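Long-range contacts in prolyl oligopeptidase (PDB 1YR2), which probably cleaves oligopeptides on the carboxyl side of proline, and less readily of alanine, as a serine peptidase of the S9A family: residues L491-G496 against F520-L525; N499-P504 against G528-D533; N546-F551 against I581-N586. All coordinates share one frame; numbering follows the deposited sequence.

Contact 1: L491-G496 against F520-L525; sequences LLYGYG and FALANL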
loop_
_atom_site.group_PDB
_atom_site.type_symbol
_atom_site.label_atom_id
_atom_site.label_comp_id
_atom_site.label_asym_id
_atom_site.label_seq_id
_atom_site.Cartn_x
_atom_site.Cartn_y
_atom_site.Cartn_z
ATOM N N LEU A 491 14.057 -11.244 10.868
ATOM C CA LEU A 491 14.178 -10.443 9.674
ATOM C C LEU A 491 13.625 -9.056 10.004
ATOM O O LEU A 491 12.425 -8.914 10.277
ATOM C CB LEU A 491 13.376 -11.097 8.545
ATOM C CG LEU A 491 13.555 -10.560 7.117
ATOM C CD1 LEU A 491 12.839 -11.497 6.119
ATOM C CD2 LEU A 491 12.996 -9.203 6.975
ATOM N N LEU A 492 14.493 -8.047 9.956
ATOM C CA LEU A 492 14.154 -6.648 10.266
ATOM C C LEU A 492 14.181 -5.843 8.981
ATOM O O LEU A 492 15.192 -5.803 8.312
ATOM C CB LEU A 492 15.154 -6.068 11.248
ATOM C CG LEU A 492 15.164 -4.571 11.468
ATOM C CD1 LEU A 492 13.810 -4.104 12.061
ATOM C CD2 LEU A 492 16.336 -4.164 12.328
ATOM N N TYR A 493 13.055 -5.232 8.667
ATOM C CA TYR A 493 12.825 -4.455 7.453
ATOM C C TYR A 493 12.664 -2.971 7.750
ATOM O O TYR A 493 12.173 -2.567 8.814
ATOM C CB TYR A 493 11.567 -4.993 6.781
ATOM C CG TYR A 493 11.230 -4.349 5.466
ATOM C CD1 TYR A 493 11.806 -4.795 4.286
ATOM C CD2 TYR A 493 10.353 -3.293 5.395
ATOM C CE1 TYR A 493 11.502 -4.211 3.096
ATOM C CE2 TYR A 493 10.039 -2.697 4.168
ATOM C CZ TYR A 493 10.635 -3.177 3.037
ATOM O OH TYR A 493 10.361 -2.617 1.835
ATOM N N GLY A 494 13.165 -2.156 6.838
ATOM C CA GLY A 494 12.937 -0.721 6.937
ATOM C C GLY A 494 13.034 -0.084 5.560
ATOM O O GLY A 494 13.432 -0.722 4.599
ATOM N N TYR A 495 12.601 1.163 5.474
ATOM C CA TYR A 495 12.777 2.002 4.257
ATOM C C TYR A 495 13.406 3.323 4.644
ATOM O O TYR A 495 14.624 3.514 4.476
ATOM C CB TYR A 495 11.436 2.203 3.563
ATOM C CG TYR A 495 11.510 2.852 2.195
ATOM C CD1 TYR A 495 11.912 2.136 1.085
ATOM C CD2 TYR A 495 11.154 4.190 1.994
ATOM C CE1 TYR A 495 11.953 2.713 -0.205
ATOM C CE2 TYR A 495 11.209 4.766 0.717
ATOM C CZ TYR A 495 11.622 4.032 -0.359
ATOM O OH TYR A 495 11.656 4.588 -1.609
ATOM N N GLY A 496 12.625 4.217 5.262
ATOM C CA GLY A 496 13.154 5.395 5.927
ATOM C C GLY A 496 13.457 6.527 4.960
ATOM O O GLY A 496 14.615 6.919 4.755
ATOM N N PHE A 520 9.555 -11.488 12.515
ATOM C CA PHE A 520 9.590 -10.363 11.609
ATOM C C PHE A 520 9.430 -9.066 12.400
ATOM O O PHE A 520 8.610 -8.962 13.329
ATOM C CB PHE A 520 8.538 -10.519 10.521
ATOM C CG PHE A 520 8.386 -9.311 9.637
ATOM C CD1 PHE A 520 9.359 -8.996 8.702
ATOM C CD2 PHE A 520 7.312 -8.468 9.773
ATOM C CE1 PHE A 520 9.216 -7.910 7.849
ATOM C CE2 PHE A 520 7.164 -7.339 8.951
ATOM C CZ PHE A 520 8.146 -7.062 7.981
ATOM N N ALA A 521 10.261 -8.093 12.046
ATOM C CA ALA A 521 10.222 -6.765 12.656
ATOM C C ALA A 521 10.316 -5.723 11.587
ATOM O O ALA A 521 11.020 -5.886 10.591
ATOM C CB ALA A 521 11.366 -6.660 13.623
ATOM N N LEU A 522 9.567 -4.649 11.747
ATOM C CA LEU A 522 9.569 -3.553 10.814
ATOM C C LEU A 522 9.584 -2.267 11.626
ATOM O O LEU A 522 8.712 -2.063 12.469
ATOM C CB LEU A 522 8.332 -3.597 9.923
ATOM C CG LEU A 522 8.213 -2.511 8.825
ATOM C CD1 LEU A 522 7.308 -2.936 7.726
ATOM C CD2 LEU A 522 7.697 -1.175 9.381
ATOM N N ALA A 523 10.596 -1.440 11.398
ATOM C CA ALA A 523 10.753 -0.160 12.134
ATOM C C ALA A 523 10.271 1.010 11.286
ATOM O O ALA A 523 10.605 1.113 10.114
ATOM C CB ALA A 523 12.194 0.023 12.503
ATOM N N ASN A 524 9.483 1.883 11.885
ATOM C CA ASN A 524 8.886 3.039 11.224
ATOM C C ASN A 524 9.845 4.225 11.408
ATOM O O ASN A 524 9.566 5.199 12.095
ATOM C CB ASN A 524 7.525 3.340 11.835
ATOM C CG ASN A 524 6.494 2.292 11.497
ATOM O OD1 ASN A 524 6.168 1.428 12.335
ATOM N ND2 ASN A 524 6.049 2.277 10.210
ATOM N N LEU A 525 10.983 4.101 10.745
ATOM C CA LEU A 525 12.084 5.030 10.842
ATOM C C LEU A 525 11.671 6.449 10.443
ATOM O O LEU A 525 10.771 6.655 9.600
ATOM C CB LEU A 525 13.181 4.571 9.897
ATOM C CG LEU A 525 13.655 3.127 10.036
ATOM C CD1 LEU A 525 14.599 2.795 8.895
ATOM C CD2 LEU A 525 14.327 2.863 11.286
HETATM O O HOH W 1 11.018 2.338 7.728
#

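Contact 2: N499-P504 against G528-D533; sequences NVALTP and GGEYGD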
loop_
_atom_site.group_PDB
_atom_site.type_symbol
_atom_site.label_atom_id
_atom_site.label_comp_id
_atom_site.label_asym_id
_atom_site.label_seq_id
_atom_site.Cartn_x
_atom_site.Cartn_y
_atom_site.Cartn_z
ATOM N N ASN A 499 8.794 10.298 2.665
ATOM C CA ASN A 499 7.465 10.400 3.237
ATOM C C ASN A 499 6.631 9.121 3.183
ATOM O O ASN A 499 5.400 9.145 3.378
ATOM C CB ASN A 499 6.724 11.568 2.565
ATOM C CG ASN A 499 5.683 12.164 3.454
ATOM O OD1 ASN A 499 5.887 12.276 4.656
ATOM N ND2 ASN A 499 4.520 12.482 2.876
ATOM N N VAL A 500 7.289 7.995 2.940
ATOM C CA VAL A 500 6.637 6.701 2.880
ATOM C C VAL A 500 6.269 6.234 4.287
ATOM O O VAL A 500 7.129 6.139 5.185
ATOM C CB VAL A 500 7.511 5.682 2.153
ATOM C CG1 VAL A 500 6.890 4.294 2.149
ATOM C CG2 VAL A 500 7.770 6.153 0.748
ATOM N N ALA A 501 4.980 5.975 4.482
ATOM C CA ALA A 501 4.484 5.491 5.775
ATOM C C ALA A 501 4.321 3.999 5.734
ATOM O O ALA A 501 3.452 3.529 5.030
ATOM C CB ALA A 501 3.158 6.125 6.081
ATOM N N LEU A 502 5.040 3.262 6.571
ATOM C CA LEU A 502 4.957 1.819 6.504
ATOM C C LEU A 502 3.928 1.284 7.500
ATOM O O LEU A 502 4.269 0.682 8.517
ATOM C CB LEU A 502 6.308 1.184 6.716
ATOM C CG LEU A 502 7.307 1.387 5.592
ATOM C CD1 LEU A 502 8.541 0.553 5.940
ATOM C CD2 LEU A 502 6.741 0.972 4.245
ATOM N N THR A 503 2.671 1.482 7.168
ATOM C CA THR A 503 1.569 0.955 7.952
ATOM C C THR A 503 1.375 -0.514 7.614
ATOM O O THR A 503 1.874 -0.944 6.611
ATOM C CB THR A 503 0.266 1.708 7.647
ATOM O OG1 THR A 503 0.053 1.784 6.238
ATOM C CG2 THR A 503 0.395 3.145 8.039
ATOM N N PRO A 504 0.713 -1.293 8.468
ATOM C CA PRO A 504 0.633 -2.734 8.213
ATOM C C PRO A 504 -0.007 -3.103 6.860
ATOM O O PRO A 504 -0.954 -2.490 6.422
ATOM C CB PRO A 504 -0.230 -3.257 9.377
ATOM C CG PRO A 504 0.005 -2.265 10.491
ATOM C CD PRO A 504 0.052 -0.933 9.750
ATOM N N GLY A 528 10.339 8.590 7.001
ATOM C CA GLY A 528 9.023 8.152 6.553
ATOM C C GLY A 528 7.957 9.227 6.848
ATOM O O GLY A 528 8.251 10.334 7.369
ATOM N N GLY A 529 6.705 8.891 6.524
ATOM C CA GLY A 529 5.589 9.821 6.695
ATOM C C GLY A 529 4.694 9.447 7.871
ATOM O O GLY A 529 3.600 9.960 7.972
ATOM N N GLU A 530 5.136 8.539 8.747
ATOM C CA GLU A 530 4.262 8.007 9.774
ATOM C C GLU A 530 3.759 9.095 10.734
ATOM O O GLU A 530 2.631 9.019 11.190
ATOM C CB GLU A 530 4.920 6.805 10.525
ATOM C CG GLU A 530 5.153 5.603 9.613
ATOM C CD GLU A 530 6.544 5.538 9.022
ATOM O OE1 GLU A 530 7.217 6.604 8.956
ATOM O OE2 GLU A 530 6.962 4.435 8.545
ATOM N N TYR A 531 4.570 10.111 11.030
ATOM C CA TYR A 531 4.145 11.208 11.890
ATOM C C TYR A 531 4.263 12.500 11.081
ATOM O O TYR A 531 4.691 13.536 11.571
ATOM C CB TYR A 531 5.004 11.243 13.142
ATOM C CG TYR A 531 4.780 10.085 14.078
ATOM C CD1 TYR A 531 3.620 10.012 14.874
ATOM C CD2 TYR A 531 5.743 9.108 14.256
ATOM C CE1 TYR A 531 3.435 8.974 15.770
ATOM C CE2 TYR A 531 5.551 8.075 15.142
ATOM C CZ TYR A 531 4.402 8.003 15.882
ATOM O OH TYR A 531 4.249 6.994 16.793
ATOM N N GLY A 532 3.934 12.394 9.805
ATOM C CA GLY A 532 3.823 13.564 8.962
ATOM C C GLY A 532 5.115 14.230 8.524
ATOM O O GLY A 532 6.190 13.639 8.479
ATOM N N ASP A 533 4.998 15.499 8.164
ATOM C CA ASP A 533 6.107 16.148 7.501
ATOM C C ASP A 533 7.312 16.298 8.441
ATOM O O ASP A 533 8.453 16.234 7.968
ATOM C CB ASP A 533 5.745 17.525 6.962
ATOM C CG ASP A 533 4.807 17.487 5.781
ATOM O OD1 ASP A 533 4.628 16.446 5.127
ATOM O OD2 ASP A 533 4.203 18.550 5.432
HETATM O O HOH W 2 3.808 13.775 5.557
#

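Contact 3: N546-F551 against I581-N586; sequences NVFDDF and IGAVTN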
loop_
_atom_site.group_PDB
_atom_site.type_symbol
_atom_site.label_atom_id
_atom_site.label_comp_id
_atom_site.label_asym_id
_atom_site.label_seq_id
_atom_site.Cartn_x
_atom_site.Cartn_y
_atom_site.Cartn_z
ATOM N N ASN A 546 20.051 10.190 10.839
ATOM C CA ASN A 546 19.049 9.790 11.843
ATOM C C ASN A 546 18.322 8.492 11.476
ATOM O O ASN A 546 17.955 7.707 12.356
ATOM C CB ASN A 546 17.975 10.870 12.077
ATOM C CG ASN A 546 18.479 12.087 12.792
ATOM O OD1 ASN A 546 19.522 12.049 13.454
ATOM N ND2 ASN A 546 17.707 13.192 12.706
ATOM N N VAL A 547 18.085 8.285 10.179
ATOM C CA VAL A 547 17.378 7.100 9.681
ATOM C C VAL A 547 18.193 5.846 10.029
ATOM O O VAL A 547 17.681 4.814 10.447
ATOM C CB VAL A 547 17.196 7.179 8.148
ATOM C CG1 VAL A 547 16.579 5.884 7.585
ATOM C CG2 VAL A 547 16.355 8.399 7.731
ATOM N N PHE A 548 19.493 5.968 9.823
ATOM C CA PHE A 548 20.430 4.889 10.033
ATOM C C PHE A 548 20.580 4.639 11.529
ATOM O O PHE A 548 20.562 3.491 11.955
ATOM C CB PHE A 548 21.757 5.199 9.340
ATOM C CG PHE A 548 21.617 5.601 7.874
ATOM C CD1 PHE A 548 20.639 5.078 7.065
ATOM C CD2 PHE A 548 22.560 6.431 7.286
ATOM C CE1 PHE A 548 20.544 5.433 5.706
ATOM C CE2 PHE A 548 22.479 6.778 5.956
ATOM C CZ PHE A 548 21.471 6.287 5.167
ATOM N N ASP A 549 20.630 5.687 12.340
ATOM C CA ASP A 549 20.680 5.507 13.760
ATOM C C ASP A 549 19.416 4.840 14.283
ATOM O O ASP A 549 19.495 3.994 15.187
ATOM C CB ASP A 549 20.853 6.854 14.468
ATOM C CG ASP A 549 22.178 7.486 14.175
ATOM O OD1 ASP A 549 23.153 6.793 13.742
ATOM O OD2 ASP A 549 22.347 8.687 14.343
ATOM N N ASP A 550 18.260 5.230 13.751
ATOM C CA ASP A 550 16.984 4.641 14.176
ATOM C C ASP A 550 16.998 3.135 13.905
ATOM O O ASP A 550 16.530 2.328 14.703
ATOM C CB ASP A 550 15.775 5.257 13.454
ATOM C CG ASP A 550 15.425 6.676 13.874
ATOM O OD1 ASP A 550 15.929 7.176 14.905
ATOM O OD2 ASP A 550 14.622 7.371 13.178
ATOM N N PHE A 551 17.557 2.748 12.777
ATOM C CA PHE A 551 17.486 1.337 12.352
ATOM C C PHE A 551 18.473 0.490 13.140
ATOM O O PHE A 551 18.188 -0.667 13.535
ATOM C CB PHE A 551 17.697 1.292 10.866
ATOM C CG PHE A 551 17.353 -0.037 10.193
ATOM C CD1 PHE A 551 16.035 -0.500 10.118
ATOM C CD2 PHE A 551 18.325 -0.768 9.606
ATOM C CE1 PHE A 551 15.727 -1.709 9.482
ATOM C CE2 PHE A 551 18.019 -1.995 8.972
ATOM C CZ PHE A 551 16.734 -2.444 8.894
ATOM N N ILE A 581 20.210 -0.438 4.077
ATOM C CA ILE A 581 20.932 -1.663 4.386
ATOM C C ILE A 581 22.455 -1.504 4.168
ATOM O O ILE A 581 23.246 -1.917 5.025
ATOM C CB ILE A 581 20.374 -2.810 3.593
ATOM C CG1 ILE A 581 18.872 -3.041 3.880
ATOM C CG2 ILE A 581 21.233 -4.094 3.736
ATOM C CD1 ILE A 581 18.488 -3.163 5.227
ATOM N N GLY A 582 22.851 -0.881 3.061
ATOM C CA GLY A 582 24.263 -0.654 2.747
ATOM C C GLY A 582 24.943 0.213 3.800
ATOM O O GLY A 582 26.094 -0.032 4.197
ATOM N N ALA A 583 24.231 1.250 4.258
ATOM C CA ALA A 583 24.828 2.198 5.167
ATOM C C ALA A 583 24.987 1.590 6.576
ATOM O O ALA A 583 26.037 1.720 7.179
ATOM C CB ALA A 583 24.007 3.457 5.230
ATOM N N VAL A 584 23.953 0.932 7.107
ATOM C CA VAL A 584 24.067 0.369 8.454
ATOM C C VAL A 584 25.029 -0.853 8.441
ATOM O O VAL A 584 25.666 -1.151 9.446
ATOM C CB VAL A 584 22.702 0.004 9.094
ATOM C CG1 VAL A 584 21.822 1.200 9.137
ATOM C CG2 VAL A 584 22.019 -1.217 8.350
ATOM N N THR A 585 25.169 -1.527 7.309
ATOM C CA THR A 585 26.098 -2.649 7.191
ATOM C C THR A 585 27.566 -2.147 7.332
ATOM O O THR A 585 28.358 -2.772 7.991
ATOM C CB THR A 585 25.905 -3.423 5.852
ATOM O OG1 THR A 585 24.652 -4.152 5.831
ATOM C CG2 THR A 585 26.985 -4.479 5.700
ATOM N N ASN A 586 27.903 -1.016 6.719
ATOM C CA ASN A 586 29.227 -0.403 6.894
ATOM C C ASN A 586 29.449 0.065 8.309
ATOM O O ASN A 586 30.554 -0.071 8.818
ATOM C CB ASN A 586 29.425 0.782 5.940
ATOM C CG ASN A 586 29.629 0.360 4.524
ATOM O OD1 ASN A 586 30.103 -0.747 4.277
ATOM N ND2 ASN A 586 29.277 1.216 3.577
#

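Contact 1: L491-G496 against F520-L525
Tyr493 and Leu522 project in the same direction from neighbouring parallel strands and lie alongside each other, Leu522 CD1 approaching Tyr493 CD2 to 3.9 Å. Leu491 and Phe520 share this face of the sheet but are set differently: their side chains run at a slant to one another, with Leu491 CD2 4.0 Å from Phe520 CD1. The Phe520 side chain starts with CG anti to its own backbone nitrogen (chi1 173°). Its ring end leans toward the other strand, where Phe520 CE1 also reaches Tyr493 CB at 3.9 Å. Leu492 and Ala521 occupy the reverse face; there one methyl, Leu492 CD1, touches Ala521 CB at 3.9 Å.

The strand segments 491-493 and 520-523 diverge by only 20°, and three backbone bonds fix their register: Ala521 N to Leu491 O, Tyr493 N to Ala521 O, and Ala523 N to Tyr493 O. The Ala523 N to Tyr493 O bond is 3.2 Å long, yet its donor sits almost on the extension of the Tyr493 carbonyl. At Gly494 the pairing opens and a water bridges the chains, accepting from Tyr495 N and donating to Ala523 O, 2.7 Å away. The chains meet again where Leu525 CB packs 4.1 Å from Gly496 CA.

This is the parallel pairing of a beta-alpha-beta unit in the alpha/beta-hydrolase domain. Phe510 of the connecting helix 508-514 stacks on Phe520 and meets the Tyr493 ring, strands 473-481 and 569-574 flank the pair, and helix 544-560 packs on Leu492 and Ala521.

Contact 2: N499-P504 against G528-D533
Glu530 reaches across to Ala501 and Leu502, joining two loops of the alpha/beta-hydrolase domain: 499-504, between strand 490-493 and helix 508-514, and the turn leading into helix 532-537. From CB the side chain departs with CG anti to the carbonyl carbon, then bends at the next bond (chi2 95°), which brings its carboxylate back over the 499-504 backbone. Glu530 CG packs on the alanine, 4.1 Å from Ala501 CB. Glu530 CD lies 3.8 Å from Ala501 CA, so the carboxylate carbon rests against the chain just ahead of Leu502.

At the tip, Glu530 OE2 accepts from Leu502 N at 3.0 Å. The N-H points almost straight at the oxygen, 174° at the hydrogen, but it comes from above the carboxylate plane, about 50° out of it. The same OE2 accepts from Asn524 ND2, whose amide also donates to Leu502 O. Two donors therefore grip one buried oxygen, while the Asn524 amide bridges Glu530 OE2 and Leu502 O, so that the N-H and the C=O of Leu502 are both held.

A second link lies closer to Asn499, where Gly529 N donates to Val500 O. This donor stands well above the carbonyl plane, so the bond does not follow a lone pair. The backbones come close here, the CA atoms of Asn499 and Gly529 being 4.0 Å apart, and the glycine has no side chain to intervene. Asn499 OD1 approaches Gly529 CA to 3.2 Å. Toward the partly exposed Asn499 and the exposed Asp533, one water donates both to Asn499 OD1 and to Asp533 OD1, 2.8 Å from the latter oxygen.

Contact 3: N546-F551 against I581-N586
Phe548 and Phe551 leave their helix with different first torsions. In Phe548, CG is anti to the carbonyl carbon (chi1 -51°), which presents a ring face to Ala583; in Phe551, CG is anti to the backbone nitrogen (chi1 -167°), which sends the ring toward Val584 and Ile581. Ala583 CB sits over the centre of the Phe548 ring, 3.7 Å from the centroid, a CH-pi contact. Val584 CG1 lies between the two phenylalanines, 4.0 Å from both Phe548 CB and Phe551 CD2. Val584 CG2 turns to Phe551 alone and meets the edge of that ring, in its plane, at 3.9 Å from Phe551 CD2. Ile581 CD1 comes to the same ring at a slant, 4.0 Å from Phe551 CE2.

The pair brings together helices 544-560 and 576-587 of the alpha/beta-hydrolase domain. Helix 576-587 follows strand 569-574 through a turn whose sequence and geometry fit a nucleophile elbow. The short helical segments cross at -67°, with axes 9.8 Å apart, and the interface has no hydrogen bond: it is wholly apolar packing of buried residues. Ile571 of strand 569-574 touches Phe551, Ile581 and Val584. Within the second helix, Thr585 OG1 donates to Ile581 O at 2.8 Å, while Thr585 N reaches that oxygen from the opposite face of its carbonyl plane.

Contact 1 touches both other contacts. Its centre is about 12 Å from that of contact 2 and about 11 Å from that of contact 3. Toward contact 2 the connection is partly polar, through Asn524, and partly packing, Tyr495 CE2 lying 3.7 Å from Val500 CG2. Toward contact 3 it is apolar, with Leu492 CG 3.5 Å from Phe551 CE1. Contacts 2 and 3 do not touch, their nearest atoms being about 6 Å apart. The segments of contacts 1 and 2 alternate along the chain, whereas contact 3 follows both. Tyr495 and Ile581 each touch the probable nucleophile elbow, placing contacts 1 and 3 beside the likely catalytic centre.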